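Local coordinates for protein aminoglycoside acetyltransferase meta-AAC0020 (Uncultured bacterium, PDB 5F49) that probably transfers an acetyl group from acetyl-coenzyme A to an amino group of aminoglycoside antibiotics, as a member of the GNAT acetyltransferase family, at residues N55-F60 and T73-E78; K23-I28 and F40-S45; L11-L16 and K105-A110. All coordinates share one frame; numbering follows the deposited sequence.

From the N terminus the chain first lays down strand 12-15, then winds into helix 21-34. Contact 2 closes the first loop, where the segment leading into helix 45-53 folds back on helix 21-34. Contact 1 comes next in series: strands 57-64 and 67-77 pair as a hairpin in the central sheet. Contact 3 closes last, when helix 103-117 packs against strand 12-15, and both other contacts nest inside its long loop. Direct touches join all three: F24 and L27 pack on F57 and V59, the backbone of L16 probably bonds to V59, and K23 forms a salt bridge with E14.

Contact 1 of 3, residues N55-F60 and T73-E78; sequences NNFYVF and TSYVLE. With MG (magnesium ion), chain F.
Residues 57-60 and 73-77 run antiparallel, at 156°, their segment axes approaching to 4.9 Å, pairing Y58 with S74 as the hydrogen-bonded pair and F57-Y75 and V59-T73 as non-hydrogen-bonded ones. Y58 N donates to S74 O at 3.0 Å, nearly straight. At the end of the ladder V76 N reaches N56 O at 2.7 Å, from above the carbonyl plane. Y58 O is gripped twice by one residue: the S74 hydroxyl OG donates to it at 2.7 Å, while S74 N adds a weak, bent bond. The hydroxyl can do this because chi1 of S74 (55°) holds OG between its own backbone N and carbonyl carbon; OG also bonds Y115 of helix 103-117. On the same side, the methyl V76 CG2 meets the Y58 ring in plane at its edge, 3.9 Å from CE2. This is the beta hairpin of strands 57-64 and 67-77 in the central sheet of the GNAT fold. Its other side carries F57, V59, T73 and Y75. F57 and Y75 lie side by side and point the same way, their planes inclined at 55°; F57 CD1 sits over one face of the Y75 ring, 3.7 Å from CE2 and offset toward the rim. Y75 OH bonds E78 O of the second subunit, so the ring links hairpin and dimer interface. An alanine at Y75 would strip away the face under F57, and is likely to leave that ring freer to turn and the E78 carbonyl of the second subunit without its hydroxyl donor. T73 CG2 packs on V59 CG2 at 4.2 Å. Beyond the strand, N55 OD1 binds a magnesium ion at 2.5 Å, with E18 and a water as further ligands.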
# COMPACT_ATOMS: atom_id res chain seq x y z
N ASN A 55 12.82 7.67 -0.31
CA ASN A 55 12.88 7.50 -1.76
C ASN A 55 11.82 6.50 -2.26
O ASN A 55 11.87 6.05 -3.40
CB ASN A 55 14.28 7.06 -2.19
CG ASN A 55 15.32 8.16 -2.01
OD1 ASN A 55 14.99 9.33 -1.83
ND2 ASN A 55 16.60 7.78 -2.06
N ASN A 56 10.87 6.18 -1.40
CA ASN A 56 9.73 5.34 -1.76
C ASN A 56 8.42 6.09 -1.58
O ASN A 56 7.34 5.49 -1.52
CB ASN A 56 9.74 4.07 -0.91
CG ASN A 56 9.90 4.37 0.56
OD1 ASN A 56 9.68 5.50 1.00
ND2 ASN A 56 10.29 3.36 1.33
N PHE A 57 8.52 7.41 -1.48
CA PHE A 57 7.38 8.27 -1.19
C PHE A 57 7.43 9.49 -2.11
O PHE A 57 8.41 10.21 -2.12
CB PHE A 57 7.39 8.69 0.28
CG PHE A 57 6.23 9.55 0.69
CD1 PHE A 57 4.95 9.04 0.74
CD2 PHE A 57 6.43 10.88 1.04
CE1 PHE A 57 3.88 9.85 1.11
CE2 PHE A 57 5.36 11.68 1.41
CZ PHE A 57 4.09 11.17 1.45
N TYR A 58 6.38 9.70 -2.89
CA TYR A 58 6.36 10.81 -3.84
C TYR A 58 5.08 11.61 -3.74
O TYR A 58 3.98 11.06 -3.79
CB TYR A 58 6.54 10.30 -5.27
CG TYR A 58 7.93 9.81 -5.57
CD1 TYR A 58 8.94 10.70 -5.91
CD2 TYR A 58 8.24 8.46 -5.53
CE1 TYR A 58 10.22 10.26 -6.19
CE2 TYR A 58 9.52 8.01 -5.81
CZ TYR A 58 10.50 8.91 -6.14
OH TYR A 58 11.77 8.47 -6.43
N VAL A 59 5.23 12.93 -3.60
CA VAL A 59 4.09 13.82 -3.48
C VAL A 59 3.98 14.72 -4.70
O VAL A 59 4.97 15.31 -5.13
CB VAL A 59 4.19 14.70 -2.22
CG1 VAL A 59 2.99 15.65 -2.12
CG2 VAL A 59 4.27 13.83 -0.99
N PHE A 60 2.78 14.82 -5.26
CA PHE A 60 2.53 15.74 -6.36
C PHE A 60 1.53 16.80 -5.90
O PHE A 60 0.57 16.48 -5.21
CB PHE A 60 1.99 14.99 -7.58
CG PHE A 60 2.95 13.98 -8.13
CD1 PHE A 60 3.02 12.70 -7.59
CD2 PHE A 60 3.78 14.30 -9.19
CE1 PHE A 60 3.91 11.77 -8.09
CE2 PHE A 60 4.68 13.36 -9.70
CZ PHE A 60 4.73 12.10 -9.15
N THR A 73 -0.62 11.92 -2.74
CA THR A 73 0.52 11.23 -2.15
C THR A 73 0.57 9.83 -2.73
O THR A 73 -0.47 9.26 -3.05
CB THR A 73 0.41 11.16 -0.62
OG1 THR A 73 -0.82 10.51 -0.27
CG2 THR A 73 0.43 12.56 -0.03
N SER A 74 1.78 9.29 -2.87
CA SER A 74 1.95 7.96 -3.42
C SER A 74 3.12 7.21 -2.78
O SER A 74 4.14 7.81 -2.43
CB SER A 74 2.17 8.02 -4.94
OG SER A 74 3.25 8.87 -5.26
N TYR A 75 2.95 5.90 -2.63
CA TYR A 75 3.99 5.04 -2.08
C TYR A 75 4.52 4.07 -3.12
O TYR A 75 3.75 3.52 -3.90
CB TYR A 75 3.46 4.25 -0.89
CG TYR A 75 3.10 5.09 0.30
CD1 TYR A 75 1.89 5.76 0.37
CD2 TYR A 75 3.98 5.23 1.37
CE1 TYR A 75 1.56 6.54 1.46
CE2 TYR A 75 3.66 6.00 2.46
CZ TYR A 75 2.45 6.66 2.50
OH TYR A 75 2.13 7.43 3.59
N VAL A 76 5.83 3.85 -3.11
CA VAL A 76 6.43 2.87 -3.99
C VAL A 76 6.41 1.52 -3.29
O VAL A 76 6.86 1.39 -2.16
CB VAL A 76 7.88 3.23 -4.37
CG1 VAL A 76 8.54 2.09 -5.13
CG2 VAL A 76 7.90 4.52 -5.20
N LEU A 77 5.85 0.51 -3.97
CA LEU A 77 5.87 -0.84 -3.44
C LEU A 77 6.72 -1.71 -4.35
O LEU A 77 6.28 -2.11 -5.43
CB LEU A 77 4.46 -1.40 -3.33
CG LEU A 77 3.48 -0.56 -2.50
CD1 LEU A 77 2.14 -1.26 -2.40
CD2 LEU A 77 4.06 -0.31 -1.10
N GLU A 78 7.95 -1.97 -3.92
CA GLU A 78 8.87 -2.84 -4.64
C GLU A 78 8.33 -4.27 -4.63
O GLU A 78 7.83 -4.74 -3.61
CB GLU A 78 10.26 -2.79 -4.02
CG GLU A 78 11.37 -3.33 -4.90
CD GLU A 78 11.78 -2.35 -5.98
OE1 GLU A 78 11.84 -2.75 -7.17
OE2 GLU A 78 12.04 -1.17 -5.65
MG MG F . 15.57 11.54 -0.75
O HOH W 1 17.74 10.95 -1.32

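Contact 2 of 3, residues K23-I28 and F40-S45; sequences KFIQLI and FSIPDS. With MG (magnesium ion), chain K.
The F40 ring takes the backbone N of I42 over one face, offset toward the rim, while its CZ meets the methyl I28 CG2 obliquely at 4.0 Å; within the helix itself, the centre of one F24 ring face is covered by I28 CD1. The F40 and I42 side chains lay the loop between helices 21-34 and 45-53 of the GNAT fold against the first of them by apolar packing, with no hydrogen bond across. I42 CG1 stands anti to the backbone N (chi1 -162°) and the chain is extended, which carries CD1 to the helix, between I25 CG2 at 3.8 Å and I28 CG2 at 4.0 Å. Both pairs of side chains cross at about a right angle. I28 CG2 serves F40 and I42 at once. L48 of helix 45-53 closes over I25, I28 and I42, and Y80 of the second subunit packs on I28. Farther along, I25 CD1 approaches S45 OG at 4.0 Å. D44 sits at the N-cap position of helix 45-53, but its side chain makes no capping bond; E83 of the second subunit and three waters are among the ligands of a magnesium ion that D44 OD2 binds at 1.9 Å.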
# COMPACT_ATOMS: atom_id res chain seq x y z
N LYS A 23 5.52 23.12 1.34
CA LYS A 23 4.45 22.76 0.42
C LYS A 23 3.76 21.48 0.89
O LYS A 23 2.54 21.33 0.76
CB LYS A 23 5.00 22.59 -1.00
CG LYS A 23 5.36 23.91 -1.67
CD LYS A 23 5.91 23.74 -3.07
CE LYS A 23 6.30 25.10 -3.64
NZ LYS A 23 6.95 25.02 -4.98
N PHE A 24 4.54 20.57 1.46
CA PHE A 24 4.01 19.32 1.99
C PHE A 24 3.05 19.60 3.14
O PHE A 24 1.96 19.04 3.20
CB PHE A 24 5.15 18.40 2.46
CG PHE A 24 4.71 17.01 2.84
CD1 PHE A 24 3.54 16.47 2.31
CD2 PHE A 24 5.45 16.26 3.74
CE1 PHE A 24 3.13 15.21 2.67
CE2 PHE A 24 5.05 14.99 4.09
CZ PHE A 24 3.88 14.46 3.56
N ILE A 25 3.46 20.48 4.05
CA ILE A 25 2.62 20.87 5.17
C ILE A 25 1.33 21.50 4.66
O ILE A 25 0.24 21.23 5.16
CB ILE A 25 3.37 21.84 6.11
CG1 ILE A 25 4.55 21.11 6.78
CG2 ILE A 25 2.42 22.44 7.15
CD1 ILE A 25 5.33 21.98 7.77
N GLN A 26 1.47 22.33 3.64
CA GLN A 26 0.34 23.01 3.01
C GLN A 26 -0.66 22.01 2.41
O GLN A 26 -1.87 22.20 2.53
CB GLN A 26 0.86 23.97 1.94
CG GLN A 26 -0.08 25.07 1.55
CD GLN A 26 0.57 26.07 0.60
OE1 GLN A 26 -0.10 26.68 -0.23
NE2 GLN A 26 1.88 26.23 0.72
N LEU A 27 -0.16 20.96 1.77
CA LEU A 27 -1.03 19.92 1.22
C LEU A 27 -1.75 19.13 2.32
O LEU A 27 -2.93 18.78 2.18
CB LEU A 27 -0.24 18.96 0.34
CG LEU A 27 -1.06 17.76 -0.15
CD1 LEU A 27 -2.22 18.22 -1.02
CD2 LEU A 27 -0.21 16.76 -0.90
N ILE A 28 -1.03 18.86 3.41
CA ILE A 28 -1.61 18.15 4.54
C ILE A 28 -2.73 18.97 5.19
O ILE A 28 -3.74 18.41 5.62
CB ILE A 28 -0.51 17.82 5.60
CG1 ILE A 28 0.54 16.88 4.99
CG2 ILE A 28 -1.12 17.17 6.84
CD1 ILE A 28 1.80 16.76 5.83
N PHE A 40 -7.62 17.31 14.51
CA PHE A 40 -6.39 16.80 13.94
C PHE A 40 -5.15 17.58 14.42
O PHE A 40 -5.16 18.81 14.47
CB PHE A 40 -6.49 16.84 12.41
CG PHE A 40 -5.19 16.60 11.70
CD1 PHE A 40 -4.67 15.32 11.58
CD2 PHE A 40 -4.50 17.66 11.13
CE1 PHE A 40 -3.47 15.11 10.91
CE2 PHE A 40 -3.30 17.45 10.47
CZ PHE A 40 -2.79 16.17 10.36
N SER A 41 -4.10 16.85 14.79
CA SER A 41 -2.82 17.46 15.13
C SER A 41 -1.78 17.01 14.11
O SER A 41 -1.51 15.82 13.97
CB SER A 41 -2.37 17.07 16.54
OG SER A 41 -3.38 17.31 17.50
N ILE A 42 -1.20 17.97 13.39
CA ILE A 42 -0.19 17.63 12.40
C ILE A 42 1.08 17.16 13.13
O ILE A 42 1.42 17.68 14.20
CB ILE A 42 0.12 18.84 11.47
CG1 ILE A 42 0.83 18.38 10.19
CG2 ILE A 42 0.91 19.92 12.20
CD1 ILE A 42 1.12 19.51 9.23
N PRO A 43 1.74 16.12 12.59
CA PRO A 43 2.99 15.63 13.19
C PRO A 43 4.08 16.69 13.23
O PRO A 43 3.99 17.68 12.49
CB PRO A 43 3.38 14.47 12.27
CG PRO A 43 2.09 14.00 11.69
CD PRO A 43 1.24 15.23 11.53
N ASP A 44 5.09 16.49 14.07
CA ASP A 44 6.26 17.36 14.11
C ASP A 44 6.87 17.49 12.71
O ASP A 44 6.76 16.58 11.89
CB ASP A 44 7.32 16.81 15.08
CG ASP A 44 6.75 16.45 16.45
OD1 ASP A 44 5.91 17.20 16.99
OD2 ASP A 44 7.16 15.41 17.00
N SER A 45 7.51 18.63 12.44
CA SER A 45 8.16 18.85 11.15
C SER A 45 9.29 17.86 10.91
O SER A 45 9.50 17.43 9.79
CB SER A 45 8.70 20.27 11.06
OG SER A 45 7.63 21.19 10.96
MG MG K . 7.18 13.49 17.23
O HOH W 2 8.04 11.84 18.15
O HOH W 3 9.09 13.79 16.05
O HOH W 4 8.21 14.60 18.89

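Contact 3 of 3, residues L11-L16 and K105-A110; sequences LKIERL and KKLITA. With COA (coenzyme A), chain E.
Apolar packing joins the two segments: I13 points at helix 103-117 and touches three of its residues with three different carbons. Its CG2 sets against A110 CB at 3.6 Å, CD1 meets L107 CD2 at 3.8 Å, and CG1 lies near K106 CB. With CG1 anti to the carbonyl carbon (chi1 -59°) and CG2 anti to the backbone N, the branches spread along the helix surface, one toward A110 and the other toward L107. L11 adds a contact at the end, its CD2 methyl lying obliquely across the aliphatic part of K106, 3.7 Å from CD. In the GNAT fold this helix lies over the sheet; the axes of residues 105-110 and of strand 12-15, outermost in the sheet within this chain, come within 9.3 Å, at -40°. The Q-x-x-G-x-G pyrophosphate-binding loop of GNAT enzymes leads into the helix. Polar bonds belong there: K105 N donates to COA O1A at 2.7 Å, with the backbone N of G102 and of G104 also bonded to the cofactor. The extended K105 side chain runs alongside, CG lying 3.5 Å from COA C5B. One turn on, T109 OG1 donates back to K105 O at 2.9 Å, from above the carbonyl plane, sharing that oxygen with T109 N.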
# COMPACT_ATOMS: atom_id res chain seq x y z
N LEU A 11 -2.08 26.98 -14.06
CA LEU A 11 -1.90 25.86 -13.14
C LEU A 11 -0.59 25.13 -13.40
O LEU A 11 -0.28 24.77 -14.54
CB LEU A 11 -3.08 24.88 -13.26
CG LEU A 11 -3.07 23.69 -12.29
CD1 LEU A 11 -3.30 24.16 -10.86
CD2 LEU A 11 -4.11 22.66 -12.70
N LYS A 12 0.18 24.93 -12.34
CA LYS A 12 1.42 24.17 -12.44
C LYS A 12 1.31 22.88 -11.65
O LYS A 12 0.76 22.86 -10.56
CB LYS A 12 2.60 24.99 -11.93
CG LYS A 12 3.94 24.28 -12.06
CD LYS A 12 5.10 25.12 -11.56
CE LYS A 12 6.42 24.55 -12.05
NZ LYS A 12 6.34 24.19 -13.50
N ILE A 13 1.81 21.79 -12.21
CA ILE A 13 1.90 20.53 -11.48
C ILE A 13 3.35 20.27 -11.11
O ILE A 13 4.22 20.29 -11.97
CB ILE A 13 1.35 19.35 -12.28
CG1 ILE A 13 -0.12 19.59 -12.65
CG2 ILE A 13 1.50 18.07 -11.47
CD1 ILE A 13 -1.03 19.70 -11.45
N GLU A 14 3.59 20.01 -9.83
CA GLU A 14 4.95 19.90 -9.32
C GLU A 14 5.13 18.68 -8.41
O GLU A 14 4.32 18.42 -7.53
CB GLU A 14 5.30 21.20 -8.58
CG GLU A 14 6.51 21.14 -7.68
CD GLU A 14 6.73 22.44 -6.92
OE1 GLU A 14 6.30 23.50 -7.43
OE2 GLU A 14 7.33 22.41 -5.83
N ARG A 15 6.20 17.92 -8.66
CA ARG A 15 6.58 16.82 -7.78
C ARG A 15 7.51 17.33 -6.68
O ARG A 15 8.55 17.90 -6.97
CB ARG A 15 7.27 15.72 -8.59
CG ARG A 15 7.87 14.60 -7.75
CD ARG A 15 8.41 13.47 -8.62
NE ARG A 15 9.35 13.94 -9.65
CZ ARG A 15 10.67 13.87 -9.55
NH1 ARG A 15 11.24 13.36 -8.47
NH2 ARG A 15 11.43 14.32 -10.54
N LEU A 16 7.12 17.15 -5.42
CA LEU A 16 7.89 17.71 -4.31
C LEU A 16 9.25 17.03 -4.16
O LEU A 16 9.37 15.81 -4.29
CB LEU A 16 7.11 17.61 -2.99
CG LEU A 16 5.77 18.33 -2.94
CD1 LEU A 16 5.23 18.43 -1.52
CD2 LEU A 16 5.90 19.72 -3.55
N LYS A 105 -7.51 15.41 -12.73
CA LYS A 105 -7.02 14.68 -13.89
C LYS A 105 -5.55 14.94 -14.19
O LYS A 105 -4.79 14.02 -14.47
CB LYS A 105 -7.85 15.04 -15.12
CG LYS A 105 -9.09 14.21 -15.26
CD LYS A 105 -9.69 14.34 -16.65
CE LYS A 105 -10.59 13.14 -16.93
NZ LYS A 105 -11.56 13.41 -18.03
N LYS A 106 -5.15 16.21 -14.12
CA LYS A 106 -3.76 16.56 -14.40
C LYS A 106 -2.83 15.93 -13.37
O LYS A 106 -1.74 15.48 -13.71
CB LYS A 106 -3.59 18.08 -14.43
CG LYS A 106 -4.39 18.73 -15.55
CD LYS A 106 -4.30 20.24 -15.48
CE LYS A 106 -5.36 20.90 -16.36
NZ LYS A 106 -6.59 21.26 -15.58
N LEU A 107 -3.28 15.89 -12.12
CA LEU A 107 -2.51 15.25 -11.07
C LEU A 107 -2.31 13.77 -11.37
O LEU A 107 -1.19 13.27 -11.39
CB LEU A 107 -3.19 15.44 -9.71
CG LEU A 107 -2.96 16.83 -9.13
CD1 LEU A 107 -3.85 17.08 -7.92
CD2 LEU A 107 -1.49 17.00 -8.76
N ILE A 108 -3.41 13.07 -11.63
CA ILE A 108 -3.35 11.67 -12.01
C ILE A 108 -2.46 11.48 -13.24
O ILE A 108 -1.65 10.55 -13.30
CB ILE A 108 -4.75 11.11 -12.30
CG1 ILE A 108 -5.51 10.90 -10.98
CG2 ILE A 108 -4.64 9.80 -13.04
CD1 ILE A 108 -4.77 10.06 -9.97
N THR A 109 -2.60 12.36 -14.22
CA THR A 109 -1.80 12.29 -15.45
C THR A 109 -0.31 12.43 -15.16
O THR A 109 0.50 11.63 -15.63
CB THR A 109 -2.22 13.37 -16.47
OG1 THR A 109 -3.54 13.09 -16.94
CG2 THR A 109 -1.27 13.38 -17.66
N ALA A 110 0.04 13.46 -14.39
CA ALA A 110 1.43 13.71 -14.05
C ALA A 110 2.02 12.54 -13.26
O ALA A 110 3.14 12.11 -13.50
CB ALA A 110 1.56 15.00 -13.27
N1A COA E . -19.12 14.20 -10.56
C2A COA E . -19.18 13.40 -11.71
N3A COA E . -18.01 13.20 -12.44
C4A COA E . -16.88 13.79 -12.05
C5A COA E . -16.85 14.53 -10.93
C6A COA E . -17.95 14.74 -10.21
N6A COA E . -17.82 15.51 -9.13
N7A COA E . -15.62 14.98 -10.74
C8A COA E . -14.88 14.47 -11.71
N9A COA E . -15.65 13.81 -12.59
C1B COA E . -15.04 13.00 -13.69
C2B COA E . -15.61 13.88 -14.77
O2B COA E . -15.56 13.39 -16.15
C3B COA E . -15.04 15.41 -14.58
O3B COA E . -15.04 15.64 -16.01
P3B COA E . -15.83 16.67 -16.83
O7A COA E . -15.94 17.65 -15.76
O8A COA E . -17.02 15.86 -17.16
O9A COA E . -14.99 17.14 -17.96
C4B COA E . -13.77 14.92 -14.70
O4B COA E . -13.75 13.59 -14.02
C5B COA E . -12.35 15.48 -14.71
O5B COA E . -12.36 15.79 -13.27
P1A COA E . -11.40 16.79 -12.40
O1A COA E . -9.99 16.49 -12.69
O2A COA E . -11.89 18.20 -12.52
O3A COA E . -11.76 16.44 -10.86
P2A COA E . -11.43 17.37 -9.55
O4A COA E . -12.64 17.88 -8.88
O5A COA E . -10.37 18.32 -9.93
O6A COA E . -10.70 16.25 -8.65
CBP COA E . -11.54 15.02 -6.59
CCP COA E . -11.54 15.21 -8.11
CDP COA E . -10.13 14.66 -6.12
CEP COA E . -12.47 13.85 -6.28
CAP COA E . -12.04 16.28 -5.87
OAP COA E . -13.38 16.56 -6.29
C9P COA E . -12.03 16.09 -4.34
O9P COA E . -10.91 16.49 -3.69
N8P COA E . -13.14 15.59 -3.76
C7P COA E . -13.24 15.37 -2.31
C6P COA E . -12.09 14.48 -1.79
C5P COA E . -12.10 13.10 -2.45
O5P COA E . -13.15 12.51 -2.67
N4P COA E . -10.88 12.62 -2.76
C3P COA E . -10.66 11.31 -3.40
C2P COA E . -10.95 10.21 -2.37
S1P COA E . -10.67 8.51 -3.00